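Local coordinates for Exo-beta-1,3-galactanase (PDB 5FLW), which is a putative exo-beta-1,3-galactanase of glycoside hydrolase family 43, and probably releases galactose from beta-1,3-galactan chains, at residues A7-D12 / L273-I278; V17-G22 / C49-T54. All coordinates share one frame; numbering follows the deposited sequence.

Interaction 1: A7-D12 / L273-I278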
loop_
_atom_site.group_PDB
_atom_site.type_symbol
_atom_site.label_atom_id
_atom_site.label_comp_id
_atom_site.label_asym_id
_atom_site.label_seq_id
_atom_site.Cartn_x
_atom_site.Cartn_y
_atom_site.Cartn_z
ATOM N N ALA A 7 18.354 1.028 -1.445
ATOM C CA ALA A 7 17.699 0.123 -2.375
ATOM C C ALA A 7 18.326 -1.259 -2.192
ATOM O O ALA A 7 19.558 -1.393 -2.190
ATOM C CB ALA A 7 17.904 0.609 -3.817
ATOM N N PHE A 8 17.484 -2.282 -2.012
ATOM C CA PHE A 8 17.999 -3.617 -1.739
ATOM C C PHE A 8 16.885 -4.638 -1.912
ATOM O O PHE A 8 15.683 -4.306 -1.906
ATOM C CB PHE A 8 18.605 -3.747 -0.326
ATOM C CG PHE A 8 17.697 -3.258 0.771
ATOM C CD1 PHE A 8 16.734 -4.096 1.322
ATOM C CD2 PHE A 8 17.792 -1.938 1.244
ATOM C CE1 PHE A 8 15.881 -3.649 2.341
ATOM C CE2 PHE A 8 16.938 -1.477 2.266
ATOM C CZ PHE A 8 15.987 -2.330 2.813
ATOM N N LEU A 9 17.311 -5.894 -2.062
ATOM C CA LEU A 9 16.380 -7.012 -2.104
ATOM C C LEU A 9 16.329 -7.638 -0.709
ATOM O O LEU A 9 17.332 -8.216 -0.253
ATOM C CB LEU A 9 16.818 -8.043 -3.142
ATOM C CG LEU A 9 15.861 -9.231 -3.291
ATOM C CD1 LEU A 9 14.479 -8.763 -3.765
ATOM C CD2 LEU A 9 16.466 -10.323 -4.189
ATOM N N PRO A 10 15.214 -7.522 0.014
ATOM C CA PRO A 10 15.161 -8.061 1.381
ATOM C C PRO A 10 15.046 -9.584 1.391
ATOM O O PRO A 10 14.557 -10.214 0.452
ATOM C CB PRO A 10 13.892 -7.421 1.969
ATOM C CG PRO A 10 13.002 -7.166 0.760
ATOM C CD PRO A 10 13.953 -6.850 -0.383
ATOM N N HIS A 11 15.505 -10.153 2.515
ATOM C CA HIS A 11 15.441 -11.575 2.828
ATOM C C HIS A 11 14.809 -11.749 4.203
ATOM O O HIS A 11 14.851 -10.843 5.043
ATOM C CB HIS A 11 16.848 -12.245 2.804
ATOM C CG HIS A 11 17.468 -12.218 1.439
ATOM N ND1 HIS A 11 18.064 -11.085 0.924
ATOM C CD2 HIS A 11 17.500 -13.148 0.445
ATOM C CE1 HIS A 11 18.465 -11.323 -0.313
ATOM N NE2 HIS A 11 18.141 -12.570 -0.628
ATOM N N ASP A 12 14.143 -12.885 4.386
ATOM C CA ASP A 12 13.610 -13.202 5.699
ATOM C C ASP A 12 14.612 -14.034 6.510
ATOM O O ASP A 12 15.670 -14.448 6.014
ATOM C CB ASP A 12 12.213 -13.825 5.581
ATOM C CG ASP A 12 12.197 -15.208 4.910
ATOM O OD1 ASP A 12 13.176 -15.973 5.021
ATOM O OD2 ASP A 12 11.138 -15.533 4.300
ATOM N N LEU A 273 9.747 -10.606 -11.363
ATOM C CA LEU A 273 8.947 -9.859 -10.388
ATOM C C LEU A 273 9.236 -10.272 -8.943
ATOM O O LEU A 273 9.220 -9.423 -8.042
ATOM C CB LEU A 273 7.456 -9.995 -10.718
ATOM C CG LEU A 273 7.025 -9.204 -11.958
ATOM C CD1 LEU A 273 5.689 -9.710 -12.535
ATOM C CD2 LEU A 273 6.930 -7.753 -11.559
ATOM N N GLY A 274 9.471 -11.570 -8.698
ATOM C CA GLY A 274 9.718 -12.022 -7.332
ATOM C C GLY A 274 10.944 -11.393 -6.694
ATOM O O GLY A 274 11.024 -11.295 -5.465
ATOM N N ASN A 275 11.921 -10.964 -7.513
ATOM C CA ASN A 275 13.163 -10.356 -7.051
ATOM C C ASN A 275 13.185 -8.827 -7.203
ATOM O O ASN A 275 14.269 -8.215 -7.168
ATOM C CB ASN A 275 14.361 -11.021 -7.729
ATOM C CG ASN A 275 14.458 -12.497 -7.379
ATOM O OD1 ASN A 275 14.411 -12.862 -6.195
ATOM N ND2 ASN A 275 14.576 -13.359 -8.398
ATOM N N SER A 276 12.010 -8.197 -7.340
ATOM C CA SER A 276 11.920 -6.741 -7.368
ATOM C C SER A 276 12.429 -6.177 -6.051
ATOM O O SER A 276 11.866 -6.513 -4.990
ATOM C CB SER A 276 10.451 -6.323 -7.517
ATOM O OG SER A 276 9.949 -6.741 -8.771
ATOM N N PRO A 277 13.425 -5.294 -6.065
ATOM C CA PRO A 277 13.896 -4.680 -4.811
ATOM C C PRO A 277 12.869 -3.698 -4.244
ATOM O O PRO A 277 11.827 -3.393 -4.846
ATOM C CB PRO A 277 15.172 -3.927 -5.236
ATOM C CG PRO A 277 15.577 -4.540 -6.512
ATOM C CD PRO A 277 14.304 -4.957 -7.207
ATOM N N ILE A 278 13.192 -3.186 -3.053
ATOM C CA ILE A 278 12.470 -2.066 -2.451
ATOM C C ILE A 278 13.454 -0.920 -2.211
ATOM O O ILE A 278 14.676 -1.115 -2.117
ATOM C CB ILE A 278 11.737 -2.425 -1.125
ATOM C CG1 ILE A 278 12.754 -2.830 -0.032
ATOM C CG2 ILE A 278 10.679 -3.530 -1.375
ATOM C CD1 ILE A 278 12.135 -3.076 1.337
#
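Phe8 and Ile278 face each other as an antiparallel hydrogen-bonded pair. Phe8 N donates to Ile278 O at 3.0 Å, and Ile278 N returns a bond to Phe8 O, also 3.0 Å. Beside this pair, the CA of Ala7 makes a C-H...O contact with Ile278 O. Both paired residues send their side chains to the same face of the bridge, and both take the crowded first rotamer: CG of Phe8 (chi1 51°) and CG1 of Ile278 (chi1 64°) each sit between their own backbone N and carbonyl carbon. The Ile278 chain then runs out extended and comes obliquely to the phenyl ring, CD1 lying 3.9 Å from Phe8 CE1. Pro10 touches the same isoleucine lower down, its CD 4.2 Å from Ile278 CG1. Leu9 serves the other segment differently. With CG swung away from the backbone N (chi1 -178°), its two methyls take different partners: CD1 lies 3.5 Å from the backbone Asn275 O and also near Ser276 O, while CD2 approaches the amide oxygen OD1 of Asn275. The polar end of Asn275 is held by Asp272 through ND2. Farther back, Ser276 N and Ser276 OG (2.9 Å) grip Leu273 O from the same face of its plane, and OG is also hydrogen-bonded to Gln269 N. The result is a short antiparallel bridge that ties the N-terminal chain to the start of strand 278-286, in the fifth sheet along the chain, as in the five-bladed beta-propeller of family 43.

Interaction 2: V17-G22 / C49-T54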
loop_
_atom_site.group_PDB
_atom_site.type_symbol
_atom_site.label_atom_id
_atom_site.label_comp_id
_atom_site.label_asym_id
_atom_site.label_seq_id
_atom_site.Cartn_x
_atom_site.Cartn_y
_atom_site.Cartn_z
ATOM N N VAL A 17 14.166 -14.978 -0.195
ATOM C CA VAL A 17 13.779 -13.622 -0.552
ATOM C C VAL A 17 12.447 -13.266 0.129
ATOM O O VAL A 17 11.482 -14.033 0.043
ATOM C CB VAL A 17 13.700 -13.497 -2.085
ATOM C CG1 VAL A 17 13.071 -12.151 -2.489
ATOM C CG2 VAL A 17 15.097 -13.682 -2.697
ATOM N N ALA A 18 12.383 -12.097 0.796
ATOM C CA ALA A 18 11.126 -11.634 1.403
ATOM C C ALA A 18 10.278 -10.975 0.312
ATOM O O ALA A 18 10.722 -10.015 -0.330
ATOM C CB ALA A 18 11.369 -10.643 2.555
ATOM N N GLN A 19 9.064 -11.494 0.096
ATOM C CA GLN A 19 8.157 -11.004 -0.947
ATOM C C GLN A 19 7.452 -9.718 -0.475
ATOM O O GLN A 19 6.224 -9.631 -0.319
ATOM C CB GLN A 19 7.187 -12.114 -1.354
ATOM C CG GLN A 19 7.827 -13.368 -2.034
ATOM C CD GLN A 19 8.518 -13.059 -3.364
ATOM O OE1 GLN A 19 7.946 -12.443 -4.251
ATOM N NE2 GLN A 19 9.782 -13.483 -3.488
ATOM N N LEU A 20 8.266 -8.693 -0.241
ATOM C CA LEU A 20 7.766 -7.413 0.265
ATOM C C LEU A 20 7.401 -6.495 -0.913
ATOM O O LEU A 20 7.966 -5.406 -1.090
ATOM C CB LEU A 20 8.783 -6.763 1.213
ATOM C CG LEU A 20 8.989 -7.532 2.524
ATOM C CD1 LEU A 20 10.276 -7.114 3.217
ATOM C CD2 LEU A 20 7.775 -7.425 3.485
ATOM N N HIS A 21 6.431 -6.958 -1.716
ATOM C CA HIS A 21 6.023 -6.291 -2.949
ATOM C C HIS A 21 4.588 -5.796 -2.810
ATOM O O HIS A 21 3.689 -6.567 -2.434
ATOM C CB HIS A 21 6.074 -7.239 -4.140
ATOM C CG HIS A 21 7.334 -8.035 -4.233
ATOM N ND1 HIS A 21 8.575 -7.446 -4.399
ATOM C CD2 HIS A 21 7.537 -9.377 -4.238
ATOM C CE1 HIS A 21 9.492 -8.398 -4.453
ATOM N NE2 HIS A 21 8.887 -9.581 -4.380
ATOM N N GLY A 22 4.379 -4.517 -3.125
ATOM C CA GLY A 22 3.061 -3.907 -3.004
ATOM C C GLY A 22 2.481 -3.991 -1.607
ATOM O O GLY A 22 1.273 -4.171 -1.464
ATOM N N CYS A 49 1.849 -13.102 1.294
ATOM C CA CYS A 49 2.877 -13.435 2.276
ATOM C C CYS A 49 2.835 -12.455 3.444
ATOM O O CYS A 49 2.736 -11.242 3.239
ATOM C CB CYS A 49 4.256 -13.331 1.615
ATOM S SG CYS A 49 4.515 -14.595 0.352
ATOM N N CYS A 50 3.003 -12.984 4.661
ATOM C CA CYS A 50 3.050 -12.169 5.869
ATOM C C CYS A 50 4.442 -12.237 6.492
ATOM O O CYS A 50 5.011 -13.330 6.623
ATOM C CB CYS A 50 2.003 -12.641 6.890
ATOM S SG CYS A 50 2.009 -11.756 8.449
ATOM N N TYR A 51 4.987 -11.065 6.875
ATOM C CA TYR A 51 6.242 -10.976 7.619
ATOM C C TYR A 51 6.072 -10.031 8.803
ATOM O O TYR A 51 5.274 -9.090 8.749
ATOM C CB TYR A 51 7.392 -10.417 6.758
ATOM C CG TYR A 51 7.591 -11.188 5.479
ATOM C CD1 TYR A 51 6.870 -10.851 4.325
ATOM C CD2 TYR A 51 8.464 -12.286 5.422
ATOM C CE1 TYR A 51 7.000 -11.583 3.152
ATOM C CE2 TYR A 51 8.592 -13.031 4.254
ATOM C CZ TYR A 51 7.869 -12.654 3.127
ATOM O OH TYR A 51 8.024 -13.390 1.975
ATOM N N THR A 52 6.828 -10.275 9.873
ATOM C CA THR A 52 6.851 -9.355 11.004
ATOM C C THR A 52 8.255 -8.802 11.238
ATOM O O THR A 52 9.269 -9.424 10.887
ATOM C CB THR A 52 6.337 -9.996 12.298
ATOM O OG1 THR A 52 7.042 -11.222 12.521
ATOM C CG2 THR A 52 4.830 -10.273 12.202
ATOM N N THR A 53 8.297 -7.622 11.856
ATOM C CA THR A 53 9.561 -6.980 12.195
ATOM C C THR A 53 9.338 -6.034 13.363
ATOM O O THR A 53 8.229 -5.534 13.587
ATOM C CB THR A 53 10.172 -6.227 10.992
ATOM O OG1 THR A 53 11.537 -5.882 11.257
ATOM C CG2 THR A 53 9.366 -4.956 10.668
ATOM N N THR A 54 10.412 -5.790 14.098
ATOM C CA THR A 54 10.435 -4.675 15.025
ATOM C C THR A 54 11.445 -3.608 14.630
ATOM O O THR A 54 11.460 -2.532 15.247
ATOM C CB THR A 54 10.719 -5.162 16.450
ATOM O OG1 THR A 54 11.997 -5.813 16.489
ATOM C CG2 THR A 54 9.618 -6.146 16.895
HETATM O O HOH W 1 9.765 -15.343 1.955
#
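With chi1 at -54° and chi2 at 88°, Tyr51 reaches out from strand 48-53 and carries its hydroxyl to the backbone of the loop at Gln19. There Gln19 N donates to Tyr51 OH over 2.9 Å in a nearly straight bond, 168° at the hydrogen. A water lying in the ring plane at its edge, 2.6 Å from Tyr51 OH, donates to Val17 O, so the phenol links two points of the loop backbone. Ala18 lays CB over one face of the ring, a CH-pi contact 4.2 Å from the Tyr51 centroid and shifted toward the CE2 rim. Nearer the strand, Leu20 CD2 comes obliquely to CD1 of the Tyr51 ring at 3.6 Å. The Gln19 side chain bends at chi2 and passes alongside the phenol, CB meeting both Tyr51 OH and, at 4.0 Å, Cys49 SG, whereas its amide oxygen turns to Lys39 N. Gln19 and Leu20 each centre an inverse gamma turn, with weak bonds from Leu20 N to Ala18 O and from His21 N to Gln19 O. This buried contact packs the chain leading to strand 24-28 against side chains of strand 48-53, third in the four-stranded antiparallel sheet that forms the first blade of the family 43 beta-propeller.

The two contacts lie with centres about 10 Å apart on the same side of the chain's centre, and interaction 2 is nested along the sequence within the long loop that interaction 1 closes. They share the N-terminal chain ahead of strand 24-28: residues 7-10 lie against 275-278, with one bridge to the start of strand 278-286, then 17-22 meet strand 48-53. Direct ties join them, with Ala18 N probably donating to Pro10 O, His21 NE2 bonded to Gly274 O, and Ile278 CG2 packed on Leu20 O. One continuous segment thus bridges the last and first sheets, consistent with closure of the propeller ring.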